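Local atomic coordinates of Non-reducing end alpha-L-arabinofuranosidase BoGH43B (PDB entry 5JOZ), a protein that hydrolyses terminal non-reducing alpha-L-arabinofuranosyl residues from the side branches of xyloglucan during degradation of this polysaccharide by Bacteroides ovatus. Residues G74-T79 and T92-K97; Q100-V105 and V118-W123; Y137-D142 and E176-Y181. One frame throughout, in Å; residues are numbered along the deposited sequence.

Contact 1. Residues G74-T79 and T92-K97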
loop_
_atom_site.group_PDB
_atom_site.type_symbol
_atom_site.label_atom_id
_atom_site.label_comp_id
_atom_site.label_asym_id
_atom_site.label_seq_id
_atom_site.Cartn_x
_atom_site.Cartn_y
_atom_site.Cartn_z
ATOM N N GLY A 74 -9.759 -3.592 -6.553
ATOM C CA GLY A 74 -9.021 -2.377 -6.878
ATOM C C GLY A 74 -7.643 -2.595 -7.485
ATOM O O GLY A 74 -7.443 -3.508 -8.280
ATOM N N GLN A 75 -6.687 -1.743 -7.110
ATOM C CA GLN A 75 -5.363 -1.733 -7.735
ATOM C C GLN A 75 -4.405 -2.803 -7.202
ATOM O O GLN A 75 -4.095 -2.825 -6.010
ATOM C CB GLN A 75 -4.736 -0.347 -7.589
ATOM C CG GLN A 75 -5.507 0.756 -8.282
ATOM C CD GLN A 75 -5.689 0.517 -9.784
ATOM O OE1 GLN A 75 -4.928 -0.219 -10.395
ATOM N NE2 GLN A 75 -6.698 1.151 -10.379
ATOM N N TYR A 76 -3.958 -3.680 -8.105
ATOM C CA TYR A 76 -3.026 -4.780 -7.825
ATOM C C TYR A 76 -1.625 -4.305 -8.230
ATOM O O TYR A 76 -1.423 -3.109 -8.425
ATOM C CB TYR A 76 -3.447 -6.051 -8.585
ATOM C CG TYR A 76 -4.430 -6.920 -7.867
ATOM C CD1 TYR A 76 -5.642 -6.394 -7.425
ATOM C CD2 TYR A 76 -4.173 -8.279 -7.648
ATOM C CE1 TYR A 76 -6.577 -7.185 -6.766
ATOM C CE2 TYR A 76 -5.107 -9.088 -6.992
ATOM C CZ TYR A 76 -6.311 -8.529 -6.550
ATOM O OH TYR A 76 -7.261 -9.274 -5.893
ATOM N N ALA A 77 -0.652 -5.209 -8.308
ATOM C CA ALA A 77 0.752 -4.833 -8.557
ATOM C C ALA A 77 0.947 -3.917 -9.759
ATOM O O ALA A 77 0.566 -4.281 -10.867
ATOM C CB ALA A 77 1.607 -6.073 -8.734
ATOM N N PRO A 78 1.517 -2.719 -9.539
ATOM C CA PRO A 78 1.889 -1.826 -10.614
ATOM C C PRO A 78 3.338 -2.030 -11.030
ATOM O O PRO A 78 4.158 -2.478 -10.217
ATOM C CB PRO A 78 1.759 -0.467 -9.964
ATOM C CG PRO A 78 2.276 -0.719 -8.579
ATOM C CD PRO A 78 1.878 -2.129 -8.239
ATOM N N THR A 79 3.654 -1.684 -12.271
ATOM C CA THR A 79 5.045 -1.583 -12.701
ATOM C C THR A 79 5.290 -0.131 -13.157
ATOM O O THR A 79 4.437 0.447 -13.828
ATOM C CB THR A 79 5.356 -2.637 -13.788
ATOM O OG1 THR A 79 5.188 -3.945 -13.229
ATOM C CG2 THR A 79 6.765 -2.496 -14.319
ATOM N N THR A 92 -3.216 -3.378 -12.852
ATOM C CA THR A 92 -4.544 -3.958 -13.081
ATOM C C THR A 92 -5.550 -3.488 -12.019
ATOM O O THR A 92 -5.239 -3.472 -10.835
ATOM C CB THR A 92 -4.484 -5.489 -13.036
ATOM O OG1 THR A 92 -3.242 -5.936 -13.580
ATOM C CG2 THR A 92 -5.632 -6.101 -13.828
ATOM N N ASN A 93 -6.751 -3.123 -12.460
ATOM C CA ASN A 93 -7.882 -2.776 -11.584
ATOM C C ASN A 93 -8.917 -3.912 -11.660
ATOM O O ASN A 93 -9.455 -4.186 -12.732
ATOM C CB ASN A 93 -8.468 -1.439 -12.056
ATOM C CG ASN A 93 -9.665 -0.971 -11.232
ATOM O OD1 ASN A 93 -10.602 -1.728 -10.949
ATOM N ND2 ASN A 93 -9.654 0.309 -10.879
ATOM N N TYR A 94 -9.180 -4.577 -10.538
ATOM C CA TYR A 94 -10.211 -5.623 -10.466
ATOM C C TYR A 94 -11.387 -5.162 -9.628
ATOM O O TYR A 94 -11.218 -4.864 -8.444
ATOM C CB TYR A 94 -9.666 -6.914 -9.843
ATOM C CG TYR A 94 -8.644 -7.661 -10.682
ATOM C CD1 TYR A 94 -9.039 -8.527 -11.703
ATOM C CD2 TYR A 94 -7.278 -7.521 -10.431
ATOM C CE1 TYR A 94 -8.099 -9.215 -12.460
ATOM C CE2 TYR A 94 -6.334 -8.207 -11.182
ATOM C CZ TYR A 94 -6.745 -9.052 -12.195
ATOM O OH TYR A 94 -5.793 -9.725 -12.932
ATOM N N GLY A 95 -12.571 -5.109 -10.240
ATOM C CA GLY A 95 -13.833 -5.003 -9.506
ATOM C C GLY A 95 -14.506 -3.645 -9.480
ATOM O O GLY A 95 -15.676 -3.551 -9.112
ATOM N N GLY A 96 -13.782 -2.590 -9.849
ATOM C CA GLY A 96 -14.358 -1.251 -9.919
ATOM C C GLY A 96 -15.250 -1.063 -11.140
ATOM O O GLY A 96 -14.909 -1.504 -12.250
ATOM N N LYS A 97 -16.390 -0.402 -10.936
ATOM C CA LYS A 97 -17.333 -0.140 -12.017
ATOM C C LYS A 97 -16.651 0.762 -13.029
ATOM O O LYS A 97 -16.185 1.854 -12.681
ATOM C CB LYS A 97 -18.616 0.516 -11.501
#
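Y94 presents the edge of its ring to the face of Y76 in an edge-to-face (T-shaped) pair, with the two planes 67° apart. The pair belongs to the hairpin of strands 74-83 and 86-94, the first two strands of a four-stranded antiparallel blade in the five-bladed beta-propeller typical of GH43 enzymes. Y94 CD2 makes the closest approach, 3.6 Å from Y76 CD1, and lies over the rim of the Y76 ring rather than its middle. With chi1 at -87°, Y76 holds its CG opposite its own carbonyl carbon, which brings the ring face round to the neighbouring strand. Both phenols are tied down at their far ends, Y76 OH to T72 O and Y94 OH to W123 O, and F33 adds a second edge-to-face partner for Y76.

The other face of the sheet carries Q75 and N93, which form a non-hydrogen-bonded pair. The two side chains cross obliquely, with their amide planes almost perpendicular (86°). N93 ND2 is held by P64 O, beyond the hairpin.

Backbone bonds frame this pair. G74 N reaches Y94 O at 2.7 Å, and Y94 N returns the bond to G74 O at 3.0 Å. Past Q75, Y76 N donates to T92 O at 3.0 Å, nearly straight, before the strand is interrupted at A77 and P78; it rejoins strand 86-94 at T79. A77 lies beside the active site, its side chain about 3 Å from that of D126 and about 4 Å from that of D16, the probable pKa modulator and proton acceptor. T92 O has a further neighbour in Q75 CA at 3.6 Å, and the equivalent CA-H...O contact on the other strand sets N93 CA 3.4 Å from G74 O.

Contact 2. Residues Q100-V105 and V118-W123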
loop_
_atom_site.group_PDB
_atom_site.type_symbol
_atom_site.label_atom_id
_atom_site.label_comp_id
_atom_site.label_asym_id
_atom_site.label_seq_id
_atom_site.Cartn_x
_atom_site.Cartn_y
_atom_site.Cartn_z
ATOM N N GLN A 100 -11.751 -1.843 -17.224
ATOM C CA GLN A 100 -11.476 -2.796 -18.299
ATOM C C GLN A 100 -10.198 -3.624 -18.020
ATOM O O GLN A 100 -9.647 -4.222 -18.929
ATOM C CB GLN A 100 -11.357 -2.035 -19.630
ATOM C CG GLN A 100 -12.526 -1.083 -19.930
ATOM C CD GLN A 100 -12.311 -0.184 -21.150
ATOM O OE1 GLN A 100 -12.615 1.009 -21.115
ATOM N NE2 GLN A 100 -11.782 -0.751 -22.233
ATOM N N GLY A 101 -9.733 -3.663 -16.770
ATOM C CA GLY A 101 -8.637 -4.558 -16.365
ATOM C C GLY A 101 -7.291 -3.857 -16.392
ATOM O O GLY A 101 -7.060 -2.924 -15.622
ATOM N N VAL A 102 -6.404 -4.293 -17.286
ATOM C CA VAL A 102 -5.052 -3.761 -17.334
ATOM C C VAL A 102 -5.052 -2.394 -17.985
ATOM O O VAL A 102 -5.670 -2.210 -19.017
ATOM C CB VAL A 102 -4.099 -4.736 -18.050
ATOM C CG1 VAL A 102 -2.717 -4.128 -18.251
ATOM C CG2 VAL A 102 -3.993 -6.028 -17.245
ATOM N N PHE A 103 -4.349 -1.445 -17.373
ATOM C CA PHE A 103 -4.242 -0.069 -17.880
ATOM C C PHE A 103 -2.834 0.457 -17.644
ATOM O O PHE A 103 -2.120 -0.061 -16.799
ATOM C CB PHE A 103 -5.220 0.859 -17.143
ATOM C CG PHE A 103 -4.855 1.065 -15.704
ATOM C CD1 PHE A 103 -5.249 0.144 -14.758
ATOM C CD2 PHE A 103 -4.035 2.123 -15.316
ATOM C CE1 PHE A 103 -4.860 0.272 -13.438
ATOM C CE2 PHE A 103 -3.648 2.265 -13.989
ATOM C CZ PHE A 103 -4.066 1.332 -13.050
ATOM N N TYR A 104 -2.462 1.518 -18.346
ATOM C CA TYR A 104 -1.355 2.347 -17.905
ATOM C C TYR A 104 -1.682 3.824 -17.978
ATOM O O TYR A 104 -2.613 4.226 -18.663
ATOM C CB TYR A 104 -0.032 2.018 -18.635
ATOM C CG TYR A 104 0.054 2.333 -20.118
ATOM C CD1 TYR A 104 -0.379 1.413 -21.069
ATOM C CD2 TYR A 104 0.621 3.532 -20.573
ATOM C CE1 TYR A 104 -0.288 1.685 -22.430
ATOM C CE2 TYR A 104 0.716 3.813 -21.938
ATOM C CZ TYR A 104 0.257 2.882 -22.862
ATOM O OH TYR A 104 0.339 3.135 -24.216
ATOM N N VAL A 105 -0.894 4.614 -17.244
ATOM C CA VAL A 105 -0.969 6.073 -17.231
ATOM C C VAL A 105 0.439 6.631 -17.367
ATOM O O VAL A 105 1.400 5.962 -17.003
ATOM C CB VAL A 105 -1.618 6.622 -15.930
ATOM C CG1 VAL A 105 -3.101 6.304 -15.898
ATOM C CG2 VAL A 105 -0.942 6.077 -14.678
ATOM N N VAL A 118 -4.921 4.334 -20.342
ATOM C CA VAL A 118 -4.889 3.683 -21.631
ATOM C C VAL A 118 -5.148 2.208 -21.337
ATOM O O VAL A 118 -4.270 1.493 -20.830
ATOM C CB VAL A 118 -3.532 3.902 -22.325
ATOM C CG1 VAL A 118 -3.472 3.141 -23.645
ATOM C CG2 VAL A 118 -3.285 5.399 -22.533
ATOM N N TRP A 119 -6.371 1.772 -21.621
ATOM C CA TRP A 119 -6.778 0.393 -21.390
ATOM C C TRP A 119 -6.241 -0.471 -22.535
ATOM O O TRP A 119 -6.520 -0.205 -23.713
ATOM C CB TRP A 119 -8.298 0.271 -21.316
ATOM C CG TRP A 119 -8.951 1.142 -20.301
ATOM C CD1 TRP A 119 -9.588 2.330 -20.532
ATOM C CD2 TRP A 119 -9.055 0.897 -18.899
ATOM N NE1 TRP A 119 -10.076 2.842 -19.361
ATOM C CE2 TRP A 119 -9.761 1.989 -18.337
ATOM C CE3 TRP A 119 -8.613 -0.133 -18.054
ATOM C CZ2 TRP A 119 -10.044 2.079 -16.970
ATOM C CZ3 TRP A 119 -8.889 -0.042 -16.688
ATOM C CH2 TRP A 119 -9.607 1.055 -16.163
ATOM N N VAL A 120 -5.477 -1.499 -22.173
ATOM C CA VAL A 120 -4.788 -2.362 -23.137
ATOM C C VAL A 120 -5.658 -3.560 -23.582
ATOM O O VAL A 120 -5.387 -4.190 -24.613
ATOM C CB VAL A 120 -3.403 -2.829 -22.597
ATOM C CG1 VAL A 120 -2.594 -1.644 -22.076
ATOM C CG2 VAL A 120 -3.539 -3.892 -21.518
ATOM N N GLY A 121 -6.678 -3.881 -22.790
ATOM C CA GLY A 121 -7.719 -4.812 -23.189
ATOM C C GLY A 121 -7.521 -6.238 -22.755
ATOM O O GLY A 121 -7.811 -7.159 -23.516
ATOM N N ASN A 122 -7.041 -6.428 -21.531
ATOM C CA ASN A 122 -7.026 -7.757 -20.907
ATOM C C ASN A 122 -7.076 -7.640 -19.382
ATOM O O ASN A 122 -6.964 -6.536 -18.831
ATOM C CB ASN A 122 -5.825 -8.602 -21.390
ATOM C CG ASN A 122 -4.471 -7.970 -21.082
ATOM O OD1 ASN A 122 -4.045 -7.890 -19.929
ATOM N ND2 ASN A 122 -3.763 -7.572 -22.128
ATOM N N TRP A 123 -7.245 -8.780 -18.718
ATOM C CA TRP A 123 -7.401 -8.835 -17.266
ATOM C C TRP A 123 -6.229 -9.562 -16.574
ATOM O O TRP A 123 -6.389 -10.120 -15.485
ATOM C CB TRP A 123 -8.740 -9.503 -16.945
ATOM C CG TRP A 123 -9.917 -8.668 -17.358
ATOM C CD1 TRP A 123 -10.501 -8.630 -18.590
ATOM C CD2 TRP A 123 -10.634 -7.733 -16.544
ATOM N NE1 TRP A 123 -11.544 -7.736 -18.593
ATOM C CE2 TRP A 123 -11.650 -7.170 -17.350
ATOM C CE3 TRP A 123 -10.517 -7.316 -15.213
ATOM C CZ2 TRP A 123 -12.552 -6.212 -16.867
ATOM C CZ3 TRP A 123 -11.413 -6.362 -14.729
ATOM C CH2 TRP A 123 -12.416 -5.821 -15.555
HETATM O O HOH W 1 -7.758 -3.159 -20.441
#
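W119 is sandwiched: F103 CB lies over one face of its indole and Q100 CB over the opposite face, each offset toward the rim, while G101 O sits in plane at the edge. The Q100 amide stacks on the same face as its CB, only 19° from the indole plane, and OE1 comes 3.4 Å from W119 CD1. F103 also turns its ring edge toward W119 in an offset edge-to-face pair. W123 covers G101, whose CA stands 3.7 Å from the centroid of the six-membered ring, over the face. On the other side of the sheet the Y104 ring has V118 CB over one face and V120 CG1 at its edge; chi1 of 67° swings this ring back alongside V118.

These residues close the outer hairpin of the propeller blade, strand 118-119 being its outermost strand. Y104 and V118 exchange two backbone bonds, V118 N to Y104 O being nearly straight at 178°. V120 N donates to V102 O, and V102 N to N122 O at 2.8 Å. The side chains of V102 and V120 are packed tightly, V102 CG1 lying 3.4 Å from V120 CG2. A water donates to Q100 O and V102 O and accepts from G121 N, linking the two segments beyond the end of strand 118-119.

Contact 3. Residues Y137-D142 and E176-Y181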
loop_
_atom_site.group_PDB
_atom_site.type_symbol
_atom_site.label_atom_id
_atom_site.label_comp_id
_atom_site.label_asym_id
_atom_site.label_seq_id
_atom_site.Cartn_x
_atom_site.Cartn_y
_atom_site.Cartn_z
ATOM N N TYR A 137 8.087 -3.540 -24.426
ATOM C CA TYR A 137 7.669 -4.919 -24.152
ATOM C C TYR A 137 6.617 -4.973 -23.048
ATOM O O TYR A 137 6.679 -4.204 -22.098
ATOM C CB TYR A 137 8.866 -5.804 -23.770
ATOM C CG TYR A 137 9.735 -6.163 -24.938
ATOM C CD1 TYR A 137 9.488 -7.315 -25.678
ATOM C CD2 TYR A 137 10.813 -5.359 -25.308
ATOM C CE1 TYR A 137 10.278 -7.643 -26.768
ATOM C CE2 TYR A 137 11.618 -5.692 -26.391
ATOM C CZ TYR A 137 11.336 -6.830 -27.116
ATOM O OH TYR A 137 12.116 -7.175 -28.184
ATOM N N PHE A 138 5.664 -5.890 -23.196
ATOM C CA PHE A 138 4.607 -6.148 -22.213
ATOM C C PHE A 138 4.784 -7.604 -21.847
ATOM O O PHE A 138 4.723 -8.458 -22.722
ATOM C CB PHE A 138 3.211 -5.904 -22.818
ATOM C CG PHE A 138 2.048 -6.283 -21.912
ATOM C CD1 PHE A 138 1.625 -7.616 -21.793
ATOM C CD2 PHE A 138 1.336 -5.302 -21.219
ATOM C CE1 PHE A 138 0.551 -7.963 -20.979
ATOM C CE2 PHE A 138 0.255 -5.642 -20.398
ATOM C CZ PHE A 138 -0.140 -6.975 -20.276
ATOM N N LEU A 139 5.018 -7.870 -20.562
ATOM C CA LEU A 139 5.136 -9.210 -20.042
ATOM C C LEU A 139 4.066 -9.373 -18.957
ATOM O O LEU A 139 3.901 -8.491 -18.108
ATOM C CB LEU A 139 6.550 -9.408 -19.506
ATOM C CG LEU A 139 6.921 -10.736 -18.838
ATOM C CD1 LEU A 139 6.895 -11.891 -19.822
ATOM C CD2 LEU A 139 8.293 -10.627 -18.193
ATOM N N SER A 140 3.319 -10.471 -19.007
ATOM C CA SER A 140 2.384 -10.809 -17.952
ATOM C C SER A 140 2.259 -12.317 -17.817
ATOM O O SER A 140 2.547 -13.035 -18.775
ATOM C CB SER A 140 1.013 -10.225 -18.256
ATOM O OG SER A 140 0.332 -11.011 -19.223
ATOM N N PRO A 141 1.824 -12.805 -16.634
ATOM C CA PRO A 141 1.372 -14.186 -16.523
ATOM C C PRO A 141 0.005 -14.348 -17.152
ATOM O O PRO A 141 -0.695 -13.355 -17.333
ATOM C CB PRO A 141 1.296 -14.423 -15.014
ATOM C CG PRO A 141 1.067 -13.082 -14.426
ATOM C CD PRO A 141 1.744 -12.102 -15.345
ATOM N N ASP A 142 -0.369 -15.585 -17.476
ATOM C CA ASP A 142 -1.646 -15.870 -18.144
ATOM C C ASP A 142 -2.693 -16.560 -17.253
ATOM O O ASP A 142 -3.707 -17.044 -17.759
ATOM C CB ASP A 142 -1.408 -16.633 -19.469
ATOM C CG ASP A 142 -1.157 -18.134 -19.286
ATOM O OD1 ASP A 142 -0.728 -18.578 -18.202
ATOM O OD2 ASP A 142 -1.392 -18.880 -20.261
ATOM N N GLU A 176 3.879 -15.338 -10.477
ATOM C CA GLU A 176 3.438 -13.960 -10.389
ATOM C C GLU A 176 4.615 -13.038 -10.679
ATOM O O GLU A 176 5.750 -13.477 -10.823
ATOM C CB GLU A 176 2.887 -13.675 -8.978
ATOM C CG GLU A 176 1.419 -14.029 -8.761
ATOM C CD GLU A 176 0.749 -13.138 -7.725
ATOM O OE1 GLU A 176 0.701 -13.524 -6.536
ATOM O OE2 GLU A 176 0.285 -12.037 -8.100
ATOM N N GLY A 177 4.302 -11.755 -10.792
ATOM C CA GLY A 177 5.277 -10.679 -10.797
ATOM C C GLY A 177 6.454 -10.732 -11.750
ATOM O O GLY A 177 7.569 -10.388 -11.341
ATOM N N PRO A 178 6.221 -11.122 -13.027
ATOM C CA PRO A 178 7.350 -11.229 -13.948
ATOM C C PRO A 178 7.832 -9.873 -14.430
ATOM O O PRO A 178 7.012 -9.018 -14.771
ATOM C CB PRO A 178 6.769 -12.026 -15.114
ATOM C CG PRO A 178 5.340 -11.625 -15.137
ATOM C CD PRO A 178 4.959 -11.505 -13.689
ATOM N N HIS A 179 9.146 -9.674 -14.434
ATOM C CA HIS A 179 9.755 -8.502 -15.057
ATOM C C HIS A 179 10.738 -8.957 -16.112
ATOM O O HIS A 179 11.348 -10.016 -15.982
ATOM C CB HIS A 179 10.473 -7.624 -14.034
ATOM C CG HIS A 179 9.560 -7.067 -12.998
ATOM N ND1 HIS A 179 8.473 -6.277 -13.308
ATOM C CD2 HIS A 179 9.551 -7.214 -11.654
ATOM C CE1 HIS A 179 7.850 -5.942 -12.192
ATOM N NE2 HIS A 179 8.481 -6.500 -11.175
ATOM N N PHE A 180 10.904 -8.104 -17.118
ATOM C CA PHE A 180 11.694 -8.374 -18.286
ATOM C C PHE A 180 12.900 -7.432 -18.264
ATOM O O PHE A 180 12.728 -6.224 -18.141
ATOM C CB PHE A 180 10.813 -8.117 -19.522
ATOM C CG PHE A 180 11.376 -8.659 -20.802
ATOM C CD1 PHE A 180 11.676 -10.004 -20.926
ATOM C CD2 PHE A 180 11.592 -7.823 -21.892
ATOM C CE1 PHE A 180 12.194 -10.506 -22.106
ATOM C CE2 PHE A 180 12.108 -8.318 -23.074
ATOM C CZ PHE A 180 12.413 -9.666 -23.178
ATOM N N TYR A 181 14.112 -7.980 -18.355
ATOM C CA TYR A 181 15.331 -7.160 -18.423
ATOM C C TYR A 181 16.260 -7.645 -19.529
ATOM O O TYR A 181 16.369 -8.845 -19.775
ATOM C CB TYR A 181 16.096 -7.174 -17.096
ATOM C CG TYR A 181 15.260 -6.910 -15.868
ATOM C CD1 TYR A 181 14.695 -5.665 -15.641
ATOM C CD2 TYR A 181 15.031 -7.916 -14.934
ATOM C CE1 TYR A 181 13.925 -5.420 -14.515
ATOM C CE2 TYR A 181 14.271 -7.687 -13.803
ATOM C CZ TYR A 181 13.719 -6.435 -13.594
ATOM O OH TYR A 181 12.971 -6.212 -12.463
#
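F180 overlaps the ring of Y137, laying CE2 over one face at 3.7 Å from Y137 CG and offset toward the rim. The planes are inclined at 49°, an oblique packing. This is an interface between adjacent blades of the five-bladed propeller: Y137 is on the second strand of one blade and F180 on the first strand of the next. The strand segments run roughly antiparallel, their axes 6.6 Å apart at closest, and no hydrogen bond joins them, so the seam is held by apolar packing, mostly between side chains.

L139 fills its middle. Extended away from its backbone N (chi1 177°), it pushes CD2 into the notch between P178 and F180, 3.7 Å from P178 CB and 3.8 Å from F180 CB, and reaches the backbone at H179 C. I189, on the strand after F180, also touches both L139 and F180. Farther along, the rings of P141 and P178 cross at about a right angle, P141 CD meeting P178 CG at 3.6 Å.

The same strand that packs here begins with E176, the probable proton donor. G177 N is hydrogen-bonded to D126 OD2, and the side chain of P178 lies about 4 Å from that of D126, so the apolar seam borders directly on the catalytic site. H179 leaves the seam on the reverse side of its strand, where ND1 bonds S128 OG. On the partner strand S140 likewise turns away, and its OG donates to P141 O at 3.2 Å, approaching from above the carbonyl plane.

Along the chain the three contacts come in series; none nests in or crosses another. Contact 1 closes the hairpin 74-94, and after a short connection contact 2 closes the next one, 102-119, of the same blade. The pairing of strands 86-94 and 102-107, which includes the bond from N93 N to G101 O, joins the two hairpins into one sheet. The chain then moves into the following blade, and contact 3 spans most of it, bringing 137-142 against the first strand of the blade after that. Contact 2 meets contact 3 where V102 and N122 pack on F138, and contact 1 meets it where T79 touches H179. A77 and E176 bring contacts 1 and 3 to the probable active site.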